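Local atomic coordinates of DNA repair and telomere maintenance protein nbs1 (Schizosaccharomyces pombe, PDB entry 3HUF), a protein that tethers the phosphorylated repair factor Ctp1 through its FHA domain and works within the MRN complex in repairing DNA double-strand breaks and maintaining telomeres. Residues T22-R27 / S33-V38; I118-P123 / S127-N132; E239-L244 / L249-F254; Y167-K172 / D213-S218. All coordinates share one frame; numbering follows the deposited sequence.

The four contacts run from the FHA domain of this N-terminal FHA-BRCT1-BRCT2 piece of nbs1 into the second BRCT repeat. Contact 1 is the strand pairing in the FHA domain whose R27 holds a modified side chain of the bound peptide; its centre lies about 51 Å from that of contact 3, in the second BRCT repeat. Contact 2 packs helix on strand inside the first BRCT repeat. Contact 4 links a helix of that repeat to the loop at 213-218, its nearest atoms about 5 Å from contact 2 without touching. Contacts 3 and 4 touch, L243 CB lying 3.5 Å from Y167 CD1, where helix 238-246 meets helix 163-170 across the two repeats.

Contact 1: residues T22-R27 / S33-V38; sequences TYIVGR and SSHIQV
Four backbone hydrogen bonds join I24 and G26 to S34, I36 and V38, the zigzag of parallel strands; the shortest runs from I36 N to I24 O, 2.8 Å. Q37 NE2 adds a fifth, reaching R27 O at 3.1 Å, nearly straight at 168° and close to the plane of its own amide. Q37 gets there because CG stands anti to the backbone N (chi1 -174°) and the chain stays extended, while its OE1 is hydrogen-bonded to K12 NZ. Were Q37 replaced by alanine, R27 O would probably lose its amide donor and K12 NZ this acceptor. A water bridges T22 O and S33 O ahead of the first bridged pair. Branched V25, I36 and V38 suit the buried side: V25 CG1 meets V38 CG2 at 3.6 Å. I36 CD1 sits 3.9 Å from Y23 CB, a tyrosine methylene. Strand 35-37 thus closes one edge of the FHA sheet, and the amide grip on R27 O probably steadies the start of the loop from which R27 NH1 bonds the peptide's modified side chain.

Contact 2: residues I118-P123 / S127-N132; sequences IQFDNP and SQWASN
F120 leaves the end of strand 118-120 and reaches under helix 123-134 to W129. Its CB points toward the helix, and CG lies anti to the carbonyl carbon (chi1 -78°), carrying the ring to the tryptophan. The contact belongs to the far end of the ring: CE2 comes within 3.8 Å of W129 CB and 4.0 Å of W129 CD1, and CZ approaches W129 CB to 3.6 Å. The side chains cross at about a right angle, the end of the phenyl meeting the CB methylene with indole CD1 farther off. A flat phenylalanine suits this span, and L126, L133, V152 and L181 pack around it. At the start of the helix, S127 N donates to P123 O over 3.0 Å; proline fits there because its ring N needs no acceptor, and N122 OD1 caps the N of M125. F120 and W129 thus make apolar contact while polar bonds gather at the helix start, together joining helix to strand in a beta-alpha-beta unit of the first BRCT repeat.

Contact 3: residues E239-L244 / L249-F254; sequences ESHHLL and LRISTF
L249 opens the second segment with both its backbone and its side chain on L244. Its N donates to L244 O at 3.2 Å, joining the strand's approach to the last part of the helix, while its CB lies 3.4 Å from that same oxygen. Beyond CB, L249 CD1 reaches L244 CD2 at 3.8 Å, the two leucines crossing obliquely; branched, flexible residues suit this buried spot, which V272, against L244, and F270, against L249, both from strand 270-273, help to enclose. I251 follows two residues on and again points toward the helix, as alternation in an extended strand requires. Its chi1 of -44° sets CG1 beside the backbone N, and chi2 (142°) then turns CD1 between H241 and L244. That one methyl meets L244 CB at 3.8 Å and H241 O at 3.3 Å, and stands over a face of the imidazole in a CH-pi contact, 3.7 Å from the ring centroid and 20° off its normal. With an alanine in place of H241, the methyl of I251 would probably lose the flat cover over it, opening a gap at the outer margin of the contact. Helix 238-246 is thus held to strand 250-254, an outermost strand of the parallel sheet, within a beta-alpha-beta unit of the second BRCT repeat, by apolar and CH-pi contacts backed by a single backbone hydrogen bond.

Contact 4: residues Y167-K172 / D213-S218; sequences YAFLKK and DQFPSS
F169 and F215 form an oblique pair, their planes 56° apart and their centroids separated by 5.1 Å, with F169 CG at the edge of the F215 ring, in its plane. F215 CD2 lies over one face of the F169 ring, offset toward its rim and 3.5 Å from F169 CD1, while F215 CE2 rests beside it at 3.6 Å from the same atom. A chi1 of -171° swings the F169 ring off the backbone N and out from the last turn of helix 163-170 to the loop. Its far end touches other loop atoms: CE2 comes 3.7 Å from P216 CD, and CZ lies 3.5 Å from the carbonyl carbon of S218. Proline suits this place, offering apolar ring carbons to the phenyl. Around them F205 and I209 of helix 198-209 also pack on F169, and S218 OG caps the N of D221 in the helix that follows. Just past F169 the helix ends in a Schellman motif, with K172 at positive phi as its C' residue. No hydrogen bond spans the two segments, so the loop is joined to this BRCT helix by aromatic and aliphatic contacts that depend on shape and burial.

Contact 1: residues T22-R27 / S33-V38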
loop_
_atom_site.group_PDB
_atom_site.type_symbol
_atom_site.label_atom_id
_atom_site.label_comp_id
_atom_site.label_asym_id
_atom_site.label_seq_id
_atom_site.Cartn_x
_atom_site.Cartn_y
_atom_site.Cartn_z
ATOM N N THR A 22 14.512 15.372 8.171
ATOM C CA THR A 22 15.612 15.138 9.083
ATOM C C THR A 22 15.222 15.302 10.546
ATOM O O THR A 22 14.479 16.211 10.905
ATOM C CB THR A 22 16.776 16.082 8.767
ATOM O OG1 THR A 22 17.011 16.105 7.348
ATOM C CG2 THR A 22 18.008 15.574 9.436
ATOM N N TYR A 23 15.754 14.431 11.388
ATOM C CA TYR A 23 15.498 14.433 12.809
ATOM C C TYR A 23 16.823 14.510 13.544
ATOM O O TYR A 23 17.791 13.870 13.146
ATOM C CB TYR A 23 14.775 13.144 13.213
ATOM C CG TYR A 23 13.427 12.988 12.525
ATOM C CD1 TYR A 23 13.324 12.364 11.274
ATOM C CD2 TYR A 23 12.264 13.505 13.104
ATOM C CE1 TYR A 23 12.084 12.235 10.617
ATOM C CE2 TYR A 23 11.014 13.379 12.459
ATOM C CZ TYR A 23 10.936 12.745 11.221
ATOM O OH TYR A 23 9.716 12.628 10.596
ATOM N N ILE A 24 16.859 15.281 14.625
ATOM C CA ILE A 24 17.966 15.195 15.567
ATOM C C ILE A 24 17.491 14.403 16.771
ATOM O O ILE A 24 16.397 14.620 17.319
ATOM C CB ILE A 24 18.596 16.567 15.921
ATOM C CG1 ILE A 24 19.606 16.951 14.852
ATOM C CG2 ILE A 24 19.384 16.511 17.232
ATOM C CD1 ILE A 24 19.062 17.851 13.842
ATOM N N VAL A 25 18.311 13.422 17.120
ATOM C CA VAL A 25 17.984 12.414 18.104
ATOM C C VAL A 25 19.008 12.556 19.244
ATOM O O VAL A 25 20.214 12.625 19.007
ATOM C CB VAL A 25 18.077 11.010 17.435
ATOM C CG1 VAL A 25 17.663 9.916 18.378
ATOM C CG2 VAL A 25 17.261 10.973 16.100
ATOM N N GLY A 26 18.528 12.633 20.476
ATOM C CA GLY A 26 19.418 12.925 21.591
ATOM C C GLY A 26 18.738 12.991 22.942
ATOM O O GLY A 26 17.505 13.080 23.039
ATOM N N ARG A 27 19.566 12.942 23.982
ATOM C CA ARG A 27 19.122 12.961 25.381
ATOM C C ARG A 27 18.466 14.294 25.792
ATOM O O ARG A 27 17.518 14.309 26.585
ATOM C CB ARG A 27 20.330 12.662 26.289
ATOM C CG ARG A 27 20.017 12.411 27.759
ATOM C CD ARG A 27 21.324 12.134 28.510
ATOM N NE ARG A 27 22.210 13.302 28.520
ATOM C CZ ARG A 27 23.525 13.257 28.328
ATOM N NH1 ARG A 27 24.133 12.104 28.102
ATOM N NH2 ARG A 27 24.237 14.370 28.350
ATOM N N SER A 33 8.277 17.874 15.617
ATOM C CA SER A 33 8.282 17.400 14.243
ATOM C C SER A 33 9.687 17.153 13.682
ATOM O O SER A 33 9.821 16.541 12.616
ATOM C CB SER A 33 7.568 18.403 13.348
ATOM O OG SER A 33 8.470 19.425 12.958
ATOM N N SER A 34 10.730 17.617 14.363
ATOM C CA SER A 34 12.085 17.400 13.835
ATOM C C SER A 34 13.126 16.960 14.864
ATOM O O SER A 34 14.321 16.959 14.578
ATOM C CB SER A 34 12.574 18.606 13.015
ATOM O OG SER A 34 12.921 19.682 13.858
ATOM N N HIS A 35 12.662 16.549 16.042
ATOM C CA HIS A 35 13.540 16.090 17.120
ATOM C C HIS A 35 12.943 14.885 17.833
ATOM O O HIS A 35 11.706 14.772 17.991
ATOM C CB HIS A 35 13.776 17.184 18.164
ATOM C CG HIS A 35 14.421 18.429 17.629
ATOM N ND1 HIS A 35 13.704 19.434 17.016
ATOM C CD2 HIS A 35 15.710 18.843 17.645
ATOM C CE1 HIS A 35 14.528 20.396 16.646
ATOM N NE2 HIS A 35 15.751 20.063 17.018
ATOM N N ILE A 36 13.821 14.008 18.307
ATOM C CA ILE A 36 13.410 12.805 19.015
ATOM C C ILE A 36 14.262 12.686 20.271
ATOM O O ILE A 36 15.488 12.521 20.195
ATOM C CB ILE A 36 13.584 11.517 18.121
ATOM C CG1 ILE A 36 12.844 11.661 16.779
ATOM C CG2 ILE A 36 13.107 10.265 18.838
ATOM C CD1 ILE A 36 13.252 10.633 15.740
ATOM N N GLN A 37 13.609 12.780 21.426
ATOM C CA GLN A 37 14.266 12.601 22.707
ATOM C C GLN A 37 14.386 11.130 23.090
ATOM O O GLN A 37 13.397 10.382 23.096
ATOM C CB GLN A 37 13.521 13.338 23.828
ATOM C CG GLN A 37 14.269 13.275 25.153
ATOM C CD GLN A 37 13.647 14.132 26.253
ATOM O OE1 GLN A 37 12.430 14.154 26.443
ATOM N NE2 GLN A 37 14.489 14.839 26.978
ATOM N N VAL A 38 15.614 10.736 23.423
ATOM C CA VAL A 38 15.912 9.382 23.832
ATOM C C VAL A 38 16.758 9.490 25.080
ATOM O O VAL A 38 17.899 9.953 25.012
ATOM C CB VAL A 38 16.696 8.607 22.752
ATOM C CG1 VAL A 38 16.713 7.122 23.096
ATOM C CG2 VAL A 38 16.074 8.801 21.386
HETATM O O HOH W 1 11.700 16.402 10.111
#

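Contact 2: residues I118-P123 / S127-N132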
loop_
_atom_site.group_PDB
_atom_site.type_symbol
_atom_site.label_atom_id
_atom_site.label_comp_id
_atom_site.label_asym_id
_atom_site.label_seq_id
_atom_site.Cartn_x
_atom_site.Cartn_y
_atom_site.Cartn_z
ATOM N N ILE A 118 0.203 3.525 -2.610
ATOM C CA ILE A 118 -1.153 3.930 -2.985
ATOM C C ILE A 118 -1.301 4.061 -4.502
ATOM O O ILE A 118 -0.621 4.870 -5.133
ATOM C CB ILE A 118 -1.595 5.230 -2.238
ATOM C CG1 ILE A 118 -1.711 4.977 -0.717
ATOM C CG2 ILE A 118 -2.924 5.735 -2.789
ATOM C CD1 ILE A 118 -2.238 6.158 0.091
ATOM N N GLN A 119 -2.176 3.239 -5.089
ATOM C CA GLN A 119 -2.469 3.344 -6.512
ATOM C C GLN A 119 -3.648 4.275 -6.729
ATOM O O GLN A 119 -4.600 4.238 -5.955
ATOM C CB GLN A 119 -2.768 1.970 -7.123
ATOM C CG GLN A 119 -3.155 2.036 -8.621
ATOM C CD GLN A 119 -3.311 0.675 -9.236
ATOM O OE1 GLN A 119 -3.567 -0.295 -8.537
ATOM N NE2 GLN A 119 -3.149 0.585 -10.550
ATOM N N PHE A 120 -3.573 5.116 -7.764
ATOM C CA PHE A 120 -4.662 6.018 -8.116
ATOM C C PHE A 120 -5.292 5.549 -9.403
ATOM O O PHE A 120 -4.622 4.958 -10.241
ATOM C CB PHE A 120 -4.160 7.442 -8.309
ATOM C CG PHE A 120 -3.910 8.172 -7.027
ATOM C CD1 PHE A 120 -2.764 7.897 -6.271
ATOM C CD2 PHE A 120 -4.813 9.142 -6.583
ATOM C CE1 PHE A 120 -2.508 8.581 -5.093
ATOM C CE2 PHE A 120 -4.582 9.827 -5.391
ATOM C CZ PHE A 120 -3.426 9.539 -4.639
ATOM N N ASP A 121 -6.585 5.800 -9.560
ATOM C CA ASP A 121 -7.273 5.341 -10.751
ATOM C C ASP A 121 -7.264 6.397 -11.848
ATOM O O ASP A 121 -7.689 6.144 -12.956
ATOM C CB ASP A 121 -8.703 4.967 -10.411
ATOM C CG ASP A 121 -9.312 4.033 -11.435
ATOM O OD1 ASP A 121 -8.558 3.328 -12.167
ATOM O OD2 ASP A 121 -10.541 4.017 -11.507
ATOM N N ASN A 122 -6.726 7.571 -11.544
ATOM C CA ASN A 122 -6.913 8.722 -12.400
ATOM C C ASN A 122 -5.648 9.564 -12.361
ATOM O O ASN A 122 -5.149 9.869 -11.284
ATOM C CB ASN A 122 -8.131 9.489 -11.860
ATOM C CG ASN A 122 -8.472 10.718 -12.649
ATOM O OD1 ASN A 122 -7.808 11.747 -12.547
ATOM N ND2 ASN A 122 -9.559 10.642 -13.400
ATOM N N PRO A 123 -5.122 9.933 -13.534
ATOM C CA PRO A 123 -3.880 10.706 -13.642
ATOM C C PRO A 123 -3.952 12.122 -13.059
ATOM O O PRO A 123 -2.953 12.616 -12.531
ATOM C CB PRO A 123 -3.636 10.775 -15.153
ATOM C CG PRO A 123 -4.554 9.761 -15.764
ATOM C CD PRO A 123 -5.701 9.622 -14.852
ATOM N N SER A 127 -1.671 13.418 -9.926
ATOM C CA SER A 127 -0.880 14.652 -9.976
ATOM C C SER A 127 -1.270 15.626 -8.865
ATOM O O SER A 127 -0.443 16.402 -8.396
ATOM C CB SER A 127 -1.046 15.349 -11.324
ATOM O OG SER A 127 -2.361 15.864 -11.441
ATOM N N GLN A 128 -2.525 15.588 -8.439
ATOM C CA GLN A 128 -2.941 16.483 -7.383
ATOM C C GLN A 128 -2.496 16.016 -5.975
ATOM O O GLN A 128 -2.146 16.841 -5.133
ATOM C CB GLN A 128 -4.444 16.762 -7.481
ATOM C CG GLN A 128 -5.279 16.320 -6.316
ATOM C CD GLN A 128 -6.637 16.993 -6.315
ATOM O OE1 GLN A 128 -7.242 17.204 -7.374
ATOM N NE2 GLN A 128 -7.119 17.351 -5.127
ATOM N N TRP A 129 -2.445 14.703 -5.752
ATOM C CA TRP A 129 -2.188 14.162 -4.424
ATOM C C TRP A 129 -0.776 13.595 -4.192
ATOM O O TRP A 129 -0.384 13.384 -3.042
ATOM C CB TRP A 129 -3.225 13.090 -4.086
ATOM C CG TRP A 129 -4.598 13.609 -3.759
ATOM C CD1 TRP A 129 -5.729 13.517 -4.538
ATOM C CD2 TRP A 129 -5.001 14.277 -2.552
ATOM N NE1 TRP A 129 -6.798 14.091 -3.889
ATOM C CE2 TRP A 129 -6.381 14.553 -2.665
ATOM C CE3 TRP A 129 -4.330 14.654 -1.379
ATOM C CZ2 TRP A 129 -7.094 15.212 -1.660
ATOM C CZ3 TRP A 129 -5.043 15.300 -0.384
ATOM C CH2 TRP A 129 -6.407 15.575 -0.530
ATOM N N ALA A 130 -0.022 13.349 -5.267
ATOM C CA ALA A 130 1.236 12.571 -5.170
ATOM C C ALA A 130 2.300 13.211 -4.282
ATOM O O ALA A 130 2.854 12.552 -3.412
ATOM C CB ALA A 130 1.814 12.292 -6.540
ATOM N N SER A 131 2.567 14.490 -4.509
ATOM C CA SER A 131 3.521 15.255 -3.709
ATOM C C SER A 131 3.192 15.224 -2.205
ATOM O O SER A 131 4.086 15.006 -1.384
ATOM C CB SER A 131 3.621 16.688 -4.251
ATOM O OG SER A 131 4.232 17.557 -3.324
ATOM N N ASN A 132 1.913 15.400 -1.868
ATOM C CA ASN A 132 1.387 15.276 -0.511
ATOM C C ASN A 132 1.785 13.947 0.114
ATOM O O ASN A 132 2.359 13.918 1.198
ATOM C CB ASN A 132 -0.159 15.379 -0.580
ATOM C CG ASN A 132 -0.839 15.574 0.783
ATOM O OD1 ASN A 132 -1.127 14.601 1.500
ATOM N ND2 ASN A 132 -1.187 16.834 1.100
#

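Contact 3: residues E239-L244 / L249-F254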
loop_
_atom_site.group_PDB
_atom_site.type_symbol
_atom_site.label_atom_id
_atom_site.label_comp_id
_atom_site.label_asym_id
_atom_site.label_seq_id
_atom_site.Cartn_x
_atom_site.Cartn_y
_atom_site.Cartn_z
ATOM N N GLU A 239 -2.300 -8.699 -15.727
ATOM C CA GLU A 239 -3.271 -8.161 -14.780
ATOM C C GLU A 239 -4.700 -8.601 -15.117
ATOM O O GLU A 239 -5.437 -9.034 -14.229
ATOM C CB GLU A 239 -3.211 -6.626 -14.750
ATOM C CG GLU A 239 -1.935 -6.057 -14.191
ATOM C CD GLU A 239 -0.751 -6.151 -15.133
ATOM O OE1 GLU A 239 -0.807 -5.596 -16.240
ATOM O OE2 GLU A 239 0.249 -6.785 -14.760
ATOM N N SER A 240 -5.092 -8.479 -16.384
ATOM C CA SER A 240 -6.439 -8.914 -16.785
ATOM C C SER A 240 -6.577 -10.425 -16.720
ATOM O O SER A 240 -7.620 -10.927 -16.322
ATOM C CB SER A 240 -6.888 -8.335 -18.133
ATOM O OG SER A 240 -5.798 -8.106 -18.996
ATOM N N HIS A 241 -5.508 -11.139 -17.077
ATOM C CA HIS A 241 -5.420 -12.597 -16.890
ATOM C C HIS A 241 -5.607 -12.961 -15.408
ATOM O O HIS A 241 -6.371 -13.868 -15.068
ATOM C CB HIS A 241 -4.068 -13.136 -17.395
ATOM C CG HIS A 241 -3.856 -14.599 -17.132
ATOM N ND1 HIS A 241 -4.090 -15.568 -18.082
ATOM C CD2 HIS A 241 -3.414 -15.254 -16.031
ATOM C CE1 HIS A 241 -3.824 -16.758 -17.574
ATOM N NE2 HIS A 241 -3.407 -16.595 -16.332
ATOM N N HIS A 242 -4.917 -12.249 -14.530
ATOM C CA HIS A 242 -5.044 -12.536 -13.110
ATOM C C HIS A 242 -6.436 -12.181 -12.579
ATOM O O HIS A 242 -6.981 -12.894 -11.744
ATOM C CB HIS A 242 -3.945 -11.863 -12.294
ATOM C CG HIS A 242 -3.989 -12.203 -10.835
ATOM N ND1 HIS A 242 -4.093 -13.501 -10.379
ATOM C CD2 HIS A 242 -3.947 -11.419 -9.731
ATOM C CE1 HIS A 242 -4.114 -13.499 -9.058
ATOM N NE2 HIS A 242 -4.037 -12.250 -8.639
ATOM N N LEU A 243 -6.993 -11.083 -13.074
ATOM C CA LEU A 243 -8.363 -10.695 -12.771
ATOM C C LEU A 243 -9.342 -11.829 -13.136
ATOM O O LEU A 243 -10.157 -12.235 -12.299
ATOM C CB LEU A 243 -8.703 -9.368 -13.477
ATOM C CG LEU A 243 -10.110 -8.747 -13.534
ATOM C CD1 LEU A 243 -10.942 -9.059 -12.344
ATOM C CD2 LEU A 243 -9.989 -7.244 -13.675
ATOM N N LEU A 244 -9.230 -12.355 -14.355
ATOM C CA LEU A 244 -10.095 -13.450 -14.814
ATOM C C LEU A 244 -9.836 -14.777 -14.095
ATOM O O LEU A 244 -10.776 -15.523 -13.815
ATOM C CB LEU A 244 -10.011 -13.621 -16.334
ATOM C CG LEU A 244 -10.303 -12.357 -17.140
ATOM C CD1 LEU A 244 -9.912 -12.568 -18.587
ATOM C CD2 LEU A 244 -11.778 -11.931 -17.020
ATOM N N LEU A 249 -12.060 -18.417 -13.928
ATOM C CA LEU A 249 -12.148 -18.723 -15.354
ATOM C C LEU A 249 -10.906 -19.457 -15.873
ATOM O O LEU A 249 -9.811 -19.365 -15.288
ATOM C CB LEU A 249 -12.352 -17.445 -16.167
ATOM C CG LEU A 249 -13.706 -16.739 -16.139
ATOM C CD1 LEU A 249 -13.546 -15.327 -16.642
ATOM C CD2 LEU A 249 -14.741 -17.492 -16.985
ATOM N N ARG A 250 -11.092 -20.176 -16.979
ATOM C CA ARG A 250 -10.005 -20.781 -17.736
ATOM C C ARG A 250 -9.749 -19.871 -18.933
ATOM O O ARG A 250 -10.662 -19.566 -19.683
ATOM C CB ARG A 250 -10.423 -22.188 -18.166
ATOM C CG ARG A 250 -9.557 -22.888 -19.203
ATOM C CD ARG A 250 -9.918 -24.370 -19.204
ATOM N NE ARG A 250 -9.714 -25.039 -20.483
ATOM C CZ ARG A 250 -9.971 -26.331 -20.687
ATOM N NH1 ARG A 250 -10.437 -27.074 -19.691
ATOM N NH2 ARG A 250 -9.772 -26.886 -21.881
ATOM N N ILE A 251 -8.515 -19.406 -19.097
ATOM C CA ILE A 251 -8.229 -18.388 -20.110
ATOM C C ILE A 251 -7.334 -18.919 -21.222
ATOM O O ILE A 251 -6.363 -19.634 -20.964
ATOM C CB ILE A 251 -7.577 -17.136 -19.487
ATOM C CG1 ILE A 251 -8.300 -16.747 -18.199
ATOM C CG2 ILE A 251 -7.585 -15.958 -20.464
ATOM C CD1 ILE A 251 -7.374 -16.259 -17.118
ATOM N N SER A 252 -7.672 -18.569 -22.460
ATOM C CA SER A 252 -6.827 -18.868 -23.602
ATOM C C SER A 252 -6.477 -17.571 -24.318
ATOM O O SER A 252 -7.355 -16.887 -24.843
ATOM C CB SER A 252 -7.524 -19.835 -24.558
ATOM O OG SER A 252 -7.955 -20.990 -23.867
ATOM N N THR A 253 -5.189 -17.237 -24.329
ATOM C CA THR A 253 -4.703 -15.999 -24.932
ATOM C C THR A 253 -4.353 -16.236 -26.394
ATOM O O THR A 253 -3.594 -17.146 -26.714
ATOM C CB THR A 253 -3.474 -15.457 -24.160
ATOM O OG1 THR A 253 -3.834 -15.238 -22.794
ATOM C CG2 THR A 253 -2.956 -14.150 -24.758
ATOM N N PHE A 254 -4.939 -15.433 -27.277
ATOM C CA PHE A 254 -4.606 -15.480 -28.696
ATOM C C PHE A 254 -3.885 -14.215 -29.158
ATOM O O PHE A 254 -3.888 -13.185 -28.480
ATOM C CB PHE A 254 -5.832 -15.806 -29.581
ATOM C CG PHE A 254 -7.013 -14.897 -29.364
ATOM C CD1 PHE A 254 -7.131 -13.703 -30.069
ATOM C CD2 PHE A 254 -8.021 -15.245 -28.470
ATOM C CE1 PHE A 254 -8.228 -12.860 -29.868
ATOM C CE2 PHE A 254 -9.121 -14.407 -28.264
ATOM C CZ PHE A 254 -9.222 -13.212 -28.963
#

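Contact 4: residues Y167-K172 / D213-S218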
loop_
_atom_site.group_PDB
_atom_site.type_symbol
_atom_site.label_atom_id
_atom_site.label_comp_id
_atom_site.label_asym_id
_atom_site.label_seq_id
_atom_site.Cartn_x
_atom_site.Cartn_y
_atom_site.Cartn_z
ATOM N N TYR A 167 -10.546 -4.820 -10.029
ATOM C CA TYR A 167 -9.326 -5.567 -9.836
ATOM C C TYR A 167 -8.765 -5.412 -8.431
ATOM O O TYR A 167 -8.431 -6.412 -7.797
ATOM C CB TYR A 167 -8.282 -5.176 -10.881
ATOM C CG TYR A 167 -7.075 -6.087 -10.878
ATOM C CD1 TYR A 167 -7.222 -7.482 -10.891
ATOM C CD2 TYR A 167 -5.783 -5.562 -10.869
ATOM C CE1 TYR A 167 -6.121 -8.324 -10.893
ATOM C CE2 TYR A 167 -4.676 -6.398 -10.880
ATOM C CZ TYR A 167 -4.844 -7.766 -10.892
ATOM O OH TYR A 167 -3.726 -8.566 -10.875
ATOM N N ALA A 168 -8.699 -4.167 -7.937
ATOM C CA ALA A 168 -8.254 -3.903 -6.577
ATOM C C ALA A 168 -9.118 -4.628 -5.552
ATOM O O ALA A 168 -8.602 -5.246 -4.619
ATOM C CB ALA A 168 -8.246 -2.429 -6.296
ATOM N N PHE A 169 -10.435 -4.549 -5.725
ATOM C CA PHE A 169 -11.368 -5.256 -4.852
ATOM C C PHE A 169 -11.071 -6.757 -4.775
ATOM O O PHE A 169 -11.036 -7.352 -3.691
ATOM C CB PHE A 169 -12.794 -5.052 -5.371
ATOM C CG PHE A 169 -13.843 -5.552 -4.446
ATOM C CD1 PHE A 169 -14.149 -4.853 -3.286
ATOM C CD2 PHE A 169 -14.542 -6.722 -4.731
ATOM C CE1 PHE A 169 -15.132 -5.303 -2.429
ATOM C CE2 PHE A 169 -15.524 -7.172 -3.880
ATOM C CZ PHE A 169 -15.818 -6.468 -2.726
ATOM N N LEU A 170 -10.863 -7.360 -5.944
ATOM C CA LEU A 170 -10.657 -8.796 -6.046
ATOM C C LEU A 170 -9.331 -9.284 -5.475
ATOM O O LEU A 170 -9.294 -10.346 -4.854
ATOM C CB LEU A 170 -10.819 -9.259 -7.491
ATOM C CG LEU A 170 -12.277 -9.354 -7.940
ATOM C CD1 LEU A 170 -12.342 -9.442 -9.440
ATOM C CD2 LEU A 170 -12.931 -10.564 -7.309
ATOM N N LYS A 171 -8.252 -8.524 -5.672
ATOM C CA LYS A 171 -6.964 -8.922 -5.087
ATOM C C LYS A 171 -6.800 -8.481 -3.617
ATOM O O LYS A 171 -5.699 -8.496 -3.062
ATOM C CB LYS A 171 -5.750 -8.560 -5.986
ATOM C CG LYS A 171 -5.764 -7.198 -6.658
ATOM C CD LYS A 171 -4.405 -6.881 -7.295
ATOM C CE LYS A 171 -4.198 -5.363 -7.480
ATOM N NZ LYS A 171 -2.733 -5.004 -7.610
ATOM N N LYS A 172 -7.922 -8.101 -3.003
ATOM C CA LYS A 172 -8.019 -7.782 -1.570
ATOM C C LYS A 172 -7.269 -6.530 -1.130
ATOM O O LYS A 172 -6.861 -6.395 0.028
ATOM C CB LYS A 172 -7.703 -9.005 -0.699
ATOM C CG LYS A 172 -8.754 -10.112 -0.842
ATOM C CD LYS A 172 -8.198 -11.480 -0.491
ATOM C CE LYS A 172 -9.311 -12.511 -0.466
ATOM N NZ LYS A 172 -8.845 -13.806 0.121
ATOM N N ASP A 213 -24.284 -0.533 -5.074
ATOM C CA ASP A 213 -24.607 -1.517 -6.118
ATOM C C ASP A 213 -23.483 -1.786 -7.138
ATOM O O ASP A 213 -23.705 -2.413 -8.179
ATOM C CB ASP A 213 -25.935 -1.177 -6.828
ATOM C CG ASP A 213 -25.817 -0.014 -7.833
ATOM O OD1 ASP A 213 -24.770 0.671 -7.922
ATOM O OD2 ASP A 213 -26.817 0.222 -8.546
ATOM N N GLN A 214 -22.290 -1.297 -6.848
ATOM C CA GLN A 214 -21.150 -1.561 -7.697
ATOM C C GLN A 214 -20.249 -2.604 -7.028
ATOM O O GLN A 214 -19.296 -3.093 -7.633
ATOM C CB GLN A 214 -20.380 -0.260 -7.974
ATOM C CG GLN A 214 -21.162 0.767 -8.808
ATOM C CD GLN A 214 -21.435 0.280 -10.230
ATOM O OE1 GLN A 214 -20.508 -0.059 -10.968
ATOM N NE2 GLN A 214 -22.713 0.241 -10.612
ATOM N N PHE A 215 -20.574 -2.938 -5.778
ATOM C CA PHE A 215 -19.812 -3.917 -5.001
ATOM C C PHE A 215 -20.732 -4.975 -4.415
ATOM O O PHE A 215 -21.874 -4.672 -4.067
ATOM C CB PHE A 215 -19.088 -3.240 -3.842
ATOM C CG PHE A 215 -17.975 -2.335 -4.264
ATOM C CD1 PHE A 215 -18.195 -0.971 -4.419
ATOM C CD2 PHE A 215 -16.696 -2.851 -4.495
ATOM C CE1 PHE A 215 -17.169 -0.138 -4.805
ATOM C CE2 PHE A 215 -15.664 -2.041 -4.887
ATOM C CZ PHE A 215 -15.879 -0.683 -5.041
ATOM N N PRO A 216 -20.237 -6.223 -4.296
ATOM C CA PRO A 216 -20.944 -7.176 -3.443
ATOM C C PRO A 216 -20.433 -7.033 -2.007
ATOM O O PRO A 216 -19.706 -6.080 -1.714
ATOM C CB PRO A 216 -20.567 -8.531 -4.044
ATOM C CG PRO A 216 -19.210 -8.317 -4.632
ATOM C CD PRO A 216 -19.053 -6.832 -4.935
ATOM N N SER A 217 -20.811 -7.960 -1.128
ATOM C CA SER A 217 -20.428 -7.887 0.290
ATOM C C SER A 217 -18.915 -7.963 0.551
ATOM O O SER A 217 -18.378 -7.235 1.400
ATOM C CB SER A 217 -21.162 -8.971 1.091
ATOM O OG SER A 217 -22.538 -8.644 1.263
ATOM N N SER A 218 -18.230 -8.827 -0.192
ATOM C CA SER A 218 -16.839 -9.146 0.091
ATOM C C SER A 218 -16.115 -9.589 -1.176
ATOM O O SER A 218 -16.755 -10.017 -2.139
ATOM C CB SER A 218 -16.778 -10.274 1.127
ATOM O OG SER A 218 -17.183 -11.502 0.547
#